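PDB 2D81: PHB depolymerase from Penicillium funiculosum, which hydrolyses the ester bonds of the biopolyester polyhydroxybutyrate, and is seen here with a trimer of (R)-3-hydroxybutyrate bound. Local coordinates for residues K92-T97 with N124-T129; M24-G29 with V38-F43. One frame throughout, in Å; residues are numbered along the deposited sequence.

Contact 1 of 2, residues K92-T97 with N124-T129. With NAG (2-acetamido-2-deoxy-beta-D-glucopyranose), chain B.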
loop_
_atom_site.group_PDB
_atom_site.type_symbol
_atom_site.label_atom_id
_atom_site.label_comp_id
_atom_site.label_asym_id
_atom_site.label_seq_id
_atom_site.Cartn_x
_atom_site.Cartn_y
_atom_site.Cartn_z
ATOM N N LYS A 92 -2.563 2.984 -13.887
ATOM C CA LYS A 92 -3.901 2.932 -13.315
ATOM C C LYS A 92 -3.794 3.298 -11.842
ATOM O O LYS A 92 -3.034 2.679 -11.096
ATOM C CB LYS A 92 -4.495 1.528 -13.461
ATOM C CG LYS A 92 -4.578 1.030 -14.898
ATOM C CD LYS A 92 -5.459 1.929 -15.746
ATOM C CE LYS A 92 -6.919 1.825 -15.339
ATOM N NZ LYS A 92 -7.474 0.485 -15.665
ATOM N N ILE A 93 -4.550 4.309 -11.425
ATOM C CA ILE A 93 -4.485 4.779 -10.049
ATOM C C ILE A 93 -5.865 4.743 -9.417
ATOM O O ILE A 93 -6.810 5.354 -9.921
ATOM C CB ILE A 93 -3.923 6.217 -9.978
ATOM C CG1 ILE A 93 -2.519 6.251 -10.585
ATOM C CG2 ILE A 93 -3.878 6.695 -8.526
ATOM C CD1 ILE A 93 -1.905 7.635 -10.650
ATOM N N TYR A 94 -5.969 4.000 -8.321
ATOM C CA TYR A 94 -7.212 3.861 -7.574
ATOM C C TYR A 94 -7.078 4.584 -6.238
ATOM O O TYR A 94 -6.073 4.438 -5.549
ATOM C CB TYR A 94 -7.514 2.380 -7.325
ATOM C CG TYR A 94 -8.678 2.147 -6.387
ATOM C CD1 TYR A 94 -9.988 2.127 -6.859
ATOM C CD2 TYR A 94 -8.467 1.977 -5.019
ATOM C CE1 TYR A 94 -11.061 1.944 -5.991
ATOM C CE2 TYR A 94 -9.531 1.797 -4.143
ATOM C CZ TYR A 94 -10.824 1.781 -4.635
ATOM O OH TYR A 94 -11.877 1.612 -3.771
ATOM N N MET A 95 -8.093 5.363 -5.882
ATOM C CA MET A 95 -8.096 6.094 -4.618
ATOM C C MET A 95 -9.445 5.964 -3.921
ATOM O O MET A 95 -10.490 6.006 -4.570
ATOM C CB MET A 95 -7.774 7.571 -4.860
ATOM C CG MET A 95 -6.329 7.815 -5.255
ATOM S SD MET A 95 -6.014 9.525 -5.711
ATOM C CE MET A 95 -6.517 9.482 -7.429
ATOM N N TRP A 96 -9.416 5.796 -2.602
ATOM C CA TRP A 96 -10.635 5.607 -1.819
ATOM C C TRP A 96 -10.572 6.373 -0.510
ATOM O O TRP A 96 -9.526 6.444 0.132
ATOM C CB TRP A 96 -10.851 4.122 -1.502
ATOM C CG TRP A 96 -12.060 3.866 -0.636
ATOM C CD1 TRP A 96 -13.353 3.708 -1.055
ATOM C CD2 TRP A 96 -12.092 3.775 0.797
ATOM N NE1 TRP A 96 -14.184 3.529 0.024
ATOM C CE2 TRP A 96 -13.438 3.564 1.173
ATOM C CE3 TRP A 96 -11.113 3.853 1.801
ATOM C CZ2 TRP A 96 -13.833 3.426 2.511
ATOM C CZ3 TRP A 96 -11.508 3.717 3.133
ATOM C CH2 TRP A 96 -12.857 3.506 3.474
ATOM N N THR A 97 -11.704 6.939 -0.115
ATOM C CA THR A 97 -11.842 7.487 1.220
ATOM C C THR A 97 -13.246 7.220 1.746
ATOM O O THR A 97 -14.205 7.138 0.974
ATOM C CB THR A 97 -11.578 9.004 1.230
ATOM O OG1 THR A 97 -11.681 9.497 2.573
ATOM C CG2 THR A 97 -12.582 9.727 0.345
ATOM N N ASN A 124 -7.756 6.922 -16.532
ATOM C CA ASN A 124 -7.190 5.795 -15.793
ATOM C C ASN A 124 -7.114 6.029 -14.287
ATOM O O ASN A 124 -6.418 5.304 -13.572
ATOM C CB ASN A 124 -5.796 5.445 -16.322
ATOM C CG ASN A 124 -5.849 4.589 -17.569
ATOM O OD1 ASN A 124 -6.841 3.903 -17.808
ATOM N ND2 ASN A 124 -4.776 4.610 -18.353
ATOM N N VAL A 125 -7.837 7.034 -13.809
ATOM C CA VAL A 125 -7.939 7.291 -12.374
ATOM C C VAL A 125 -9.357 6.985 -11.896
ATOM O O VAL A 125 -10.328 7.415 -12.513
ATOM C CB VAL A 125 -7.617 8.769 -12.044
ATOM C CG1 VAL A 125 -7.779 9.019 -10.548
ATOM C CG2 VAL A 125 -6.202 9.105 -12.482
ATOM N N SER A 126 -9.473 6.239 -10.801
ATOM C CA SER A 126 -10.765 6.050 -10.149
ATOM C C SER A 126 -10.689 6.543 -8.710
ATOM O O SER A 126 -9.891 6.045 -7.921
ATOM C CB SER A 126 -11.165 4.574 -10.161
ATOM O OG SER A 126 -12.400 4.377 -9.487
ATOM N N TYR A 127 -11.515 7.528 -8.377
ATOM C CA TYR A 127 -11.557 8.047 -7.019
ATOM C C TYR A 127 -12.940 7.779 -6.447
ATOM O O TYR A 127 -13.948 8.246 -6.987
ATOM C CB TYR A 127 -11.260 9.552 -7.021
ATOM C CG TYR A 127 -11.110 10.180 -5.649
ATOM C CD1 TYR A 127 -12.226 10.501 -4.875
ATOM C CD2 TYR A 127 -9.849 10.484 -5.138
ATOM C CE1 TYR A 127 -12.087 11.119 -3.624
ATOM C CE2 TYR A 127 -9.699 11.098 -3.894
ATOM C CZ TYR A 127 -10.821 11.414 -3.145
ATOM O OH TYR A 127 -10.673 12.035 -1.925
ATOM N N VAL A 128 -12.978 7.017 -5.360
ATOM C CA VAL A 128 -14.235 6.549 -4.787
ATOM C C VAL A 128 -14.398 7.003 -3.340
ATOM O O VAL A 128 -13.461 6.924 -2.539
ATOM C CB VAL A 128 -14.317 5.010 -4.837
ATOM C CG1 VAL A 128 -15.614 4.530 -4.205
ATOM C CG2 VAL A 128 -14.218 4.537 -6.277
ATOM N N THR A 129 -15.594 7.484 -3.012
ATOM C CA THR A 129 -15.935 7.803 -1.633
ATOM C C THR A 129 -17.075 6.903 -1.177
ATOM O O THR A 129 -18.109 6.817 -1.838
ATOM C CB THR A 129 -16.380 9.276 -1.489
ATOM O OG1 THR A 129 -15.325 10.138 -1.935
ATOM C CG2 THR A 129 -16.707 9.597 -0.036
HETATM C C1 NAG B . -4.585 3.573 -19.350
HETATM C C2 NAG B . -3.438 3.959 -20.301
HETATM C C3 NAG B . -3.094 2.811 -21.272
HETATM C C4 NAG B . -3.035 1.442 -20.577
HETATM C C5 NAG B . -4.260 1.247 -19.690
HETATM C C6 NAG B . -4.252 -0.061 -18.923
HETATM C C7 NAG B . -3.025 6.136 -21.285
HETATM C C8 NAG B . -3.315 7.012 -22.494
HETATM N N2 NAG B . -3.857 5.120 -21.066
HETATM O O3 NAG B . -1.835 3.068 -21.877
HETATM O O4 NAG B . -3.000 0.419 -21.559
HETATM O O5 NAG B . -4.327 2.313 -18.726
HETATM O O6 NAG B . -5.577 -0.496 -18.651
HETATM O O7 NAG B . -2.059 6.386 -20.565
#
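The edge strand 125-130 and its inner neighbour 92-98, the two parallel strands of a beta-alpha-beta unit with helix 106-116 as the crossover, run side by side here from Lys-92 against Asn-124 to Thr-97 against Thr-129. Five backbone hydrogen bonds zip them together in the alternating parallel pattern: Met-95 bonds to the residues before and after its partner Tyr-127, its N giving to Ser-126 O (2.8 Å) and its O taking Val-128 N. Met-95 and Tyr-127 both turn to the helix 106-116 side, where they meet Met-109. The CG–SD–CE end of Met-95 bends (chi3 -84°), setting CE tightly against Val-125 CG1 (3.4 Å), while SD lies at the edge of the Tyr-127 ring, 5.3 Å from its centroid, a Met-aromatic contact. Flexible and unbranched, methionine can fit both a valine methyl and a ring. The other side of this outer part of the alpha/beta hydrolase sheet bears Tyr-94, Trp-96 and Val-128. The two Val-128 methyls divide between the rings, CG2 approaching Tyr-94 CE1 (4.1 Å) and CG1 approaching Trp-96 CD1 (4.0 Å), and helix 164-173 packs on Tyr-94. At the start of the strands, Asn-124 ND2 is joined covalently to C1 of the N-acetylglucosamine. Lys-92 curls, bent at chi2 (-61°) and again beyond, so that CD passes 3.2 Å from Asn-124 OD1, while NZ hydrogen-bonds Trp-171 O. With an alanine in place of Lys-92, Trp-171 O would probably lose this donor and its ring the cation-pi partner, and the glycosylated amide the aliphatic chain beside it.

Contact 2 of 2, residues M24-G29 with V38-F43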
loop_
_atom_site.group_PDB
_atom_site.type_symbol
_atom_site.label_atom_id
_atom_site.label_comp_id
_atom_site.label_asym_id
_atom_site.label_seq_id
_atom_site.Cartn_x
_atom_site.Cartn_y
_atom_site.Cartn_z
ATOM N N MET A 24 2.478 5.026 2.000
ATOM C CA MET A 24 3.607 4.249 1.491
ATOM C C MET A 24 3.348 3.708 0.083
ATOM O O MET A 24 4.244 3.708 -0.756
ATOM C CB MET A 24 3.929 3.092 2.453
ATOM C CG MET A 24 5.099 2.194 2.033
ATOM S SD MET A 24 6.659 3.066 1.731
ATOM C CE MET A 24 7.242 3.343 3.411
ATOM N N ALA A 25 2.127 3.251 -0.182
ATOM C CA ALA A 25 1.794 2.757 -1.516
ATOM C C ALA A 25 2.035 3.845 -2.559
ATOM O O ALA A 25 2.611 3.588 -3.615
ATOM C CB ALA A 25 0.340 2.293 -1.564
ATOM N N ALA A 26 1.596 5.063 -2.259
ATOM C CA ALA A 26 1.830 6.186 -3.162
ATOM C C ALA A 26 3.317 6.519 -3.259
ATOM O O ALA A 26 3.807 6.877 -4.328
ATOM C CB ALA A 26 1.046 7.411 -2.698
ATOM N N GLN A 27 4.037 6.397 -2.148
ATOM C CA GLN A 27 5.478 6.630 -2.184
ATOM C C GLN A 27 6.163 5.638 -3.116
ATOM O O GLN A 27 7.015 6.025 -3.915
ATOM C CB GLN A 27 6.075 6.552 -0.773
ATOM C CG GLN A 27 5.694 7.755 0.082
ATOM C CD GLN A 27 6.247 7.716 1.496
ATOM O OE1 GLN A 27 6.096 8.678 2.249
ATOM N NE2 GLN A 27 6.875 6.606 1.869
ATOM N N LEU A 28 5.785 4.367 -3.023
ATOM C CA LEU A 28 6.296 3.348 -3.940
ATOM C C LEU A 28 5.834 3.579 -5.378
ATOM O O LEU A 28 6.619 3.454 -6.321
ATOM C CB LEU A 28 5.857 1.957 -3.479
ATOM C CG LEU A 28 6.541 1.429 -2.217
ATOM C CD1 LEU A 28 5.703 0.318 -1.591
ATOM C CD2 LEU A 28 7.935 0.924 -2.573
ATOM N N GLY A 29 4.558 3.916 -5.538
ATOM C CA GLY A 29 3.999 4.133 -6.863
ATOM C C GLY A 29 4.648 5.292 -7.599
ATOM O O GLY A 29 4.680 5.315 -8.830
ATOM N N VAL A 38 2.056 -1.252 -13.444
ATOM C CA VAL A 38 0.641 -1.278 -13.795
ATOM C C VAL A 38 -0.078 -0.111 -13.117
ATOM O O VAL A 38 -0.906 0.564 -13.727
ATOM C CB VAL A 38 -0.033 -2.600 -13.367
ATOM C CG1 VAL A 38 -1.475 -2.621 -13.847
ATOM C CG2 VAL A 38 0.725 -3.780 -13.945
ATOM N N GLY A 39 0.253 0.130 -11.854
ATOM C CA GLY A 39 -0.350 1.237 -11.136
ATOM C C GLY A 39 -0.378 0.980 -9.644
ATOM O O GLY A 39 0.312 0.088 -9.153
ATOM N N PHE A 40 -1.169 1.763 -8.920
ATOM C CA PHE A 40 -1.279 1.595 -7.477
ATOM C C PHE A 40 -2.609 2.081 -6.916
ATOM O O PHE A 40 -3.367 2.777 -7.595
ATOM C CB PHE A 40 -0.124 2.312 -6.763
ATOM C CG PHE A 40 0.006 3.770 -7.112
ATOM C CD1 PHE A 40 0.659 4.170 -8.276
ATOM C CD2 PHE A 40 -0.512 4.747 -6.266
ATOM C CE1 PHE A 40 0.798 5.523 -8.589
ATOM C CE2 PHE A 40 -0.380 6.101 -6.569
ATOM C CZ PHE A 40 0.277 6.490 -7.731
ATOM N N GLY A 41 -2.885 1.692 -5.673
ATOM C CA GLY A 41 -4.118 2.083 -5.013
ATOM C C GLY A 41 -3.849 2.633 -3.623
ATOM O O GLY A 41 -2.953 2.163 -2.919
ATOM N N VAL A 42 -4.626 3.632 -3.223
ATOM C CA VAL A 42 -4.453 4.250 -1.915
ATOM C C VAL A 42 -5.791 4.325 -1.185
ATOM O O VAL A 42 -6.732 4.957 -1.670
ATOM C CB VAL A 42 -3.872 5.679 -2.047
ATOM C CG1 VAL A 42 -3.700 6.307 -0.663
ATOM C CG2 VAL A 42 -2.540 5.631 -2.781
ATOM N N PHE A 43 -5.874 3.667 -0.031
ATOM C CA PHE A 43 -7.046 3.760 0.835
ATOM C C PHE A 43 -6.746 4.694 2.006
ATOM O O PHE A 43 -5.941 4.361 2.878
ATOM C CB PHE A 43 -7.434 2.388 1.406
ATOM C CG PHE A 43 -7.816 1.365 0.366
ATOM C CD1 PHE A 43 -6.844 0.579 -0.249
ATOM C CD2 PHE A 43 -9.152 1.158 0.034
ATOM C CE1 PHE A 43 -7.198 -0.399 -1.178
ATOM C CE2 PHE A 43 -9.519 0.181 -0.896
ATOM C CZ PHE A 43 -8.540 -0.598 -1.500
#
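Over one face of the Phe-40 ring lies Gly-29 CA, 4.0 Å from the ring centroid and 27° off its normal, a CH-pi contact made by backbone alone. Ala-26 CA (4.1 Å from Phe-40 CE2) and the carbonyl oxygen of Ala-25 approach the ring obliquely; that oxygen is already engaged within the helix, accepting from Gly-29 N. Phe-40 CG stands between its own backbone N and carbonyl carbon (chi1 55°), which brings the ring against the helix backbone. Glycine suits position 29 because a CB there would clash with Phe-40 CD1. In the alpha/beta hydrolase fold this is the crossover unit of strand 13-18, helix 20-31 and strand 39-43; the helix probably follows the nucleophile elbow, and Ser-20 in its first turn lines the pocket of the bound trimer. Helix and strand run nearly antiparallel, their local axes only 7.6 Å apart, a spacing that small residues permit. Ala-25 CB rests on the carbonyl oxygen of Gly-41 (3.6 Å), and Ala-26 CB meets Val-42 CG2 at 4.0 Å. Val-42 is turned with CG1 anti to the backbone N, leaving CG2 beside that N as the methyl that reaches the helix. Val-15 of strand 13-18 and Leu-116 of helix 106-116 also touch the side chain of Phe-40.

Overall arrangement
Contact 2 is buried near the centre of the chain, whereas contact 1 lies at the sheet's edge, where strand 125-130 is partly exposed and Asn-124, just ahead of it, carries the glycan. They belong to two beta-alpha-beta units of one sheet and meet where strands 39-43 and 92-98 are neighbours: Tyr-94 O and Val-42 N lie 2.9 Å apart, a probable hydrogen bond, and Phe-43 packs against Tyr-94 and Trp-96. Their chemistry differs accordingly. Strand-to-strand pairing in contact 1 rests on backbone hydrogen bonds flanked by larger side chains; helix-on-sheet contact 2 has no hydrogen bond across it and relies on glycine, alanine, a valine methyl and one aromatic ring. Helix 106-116 touches side chains of both.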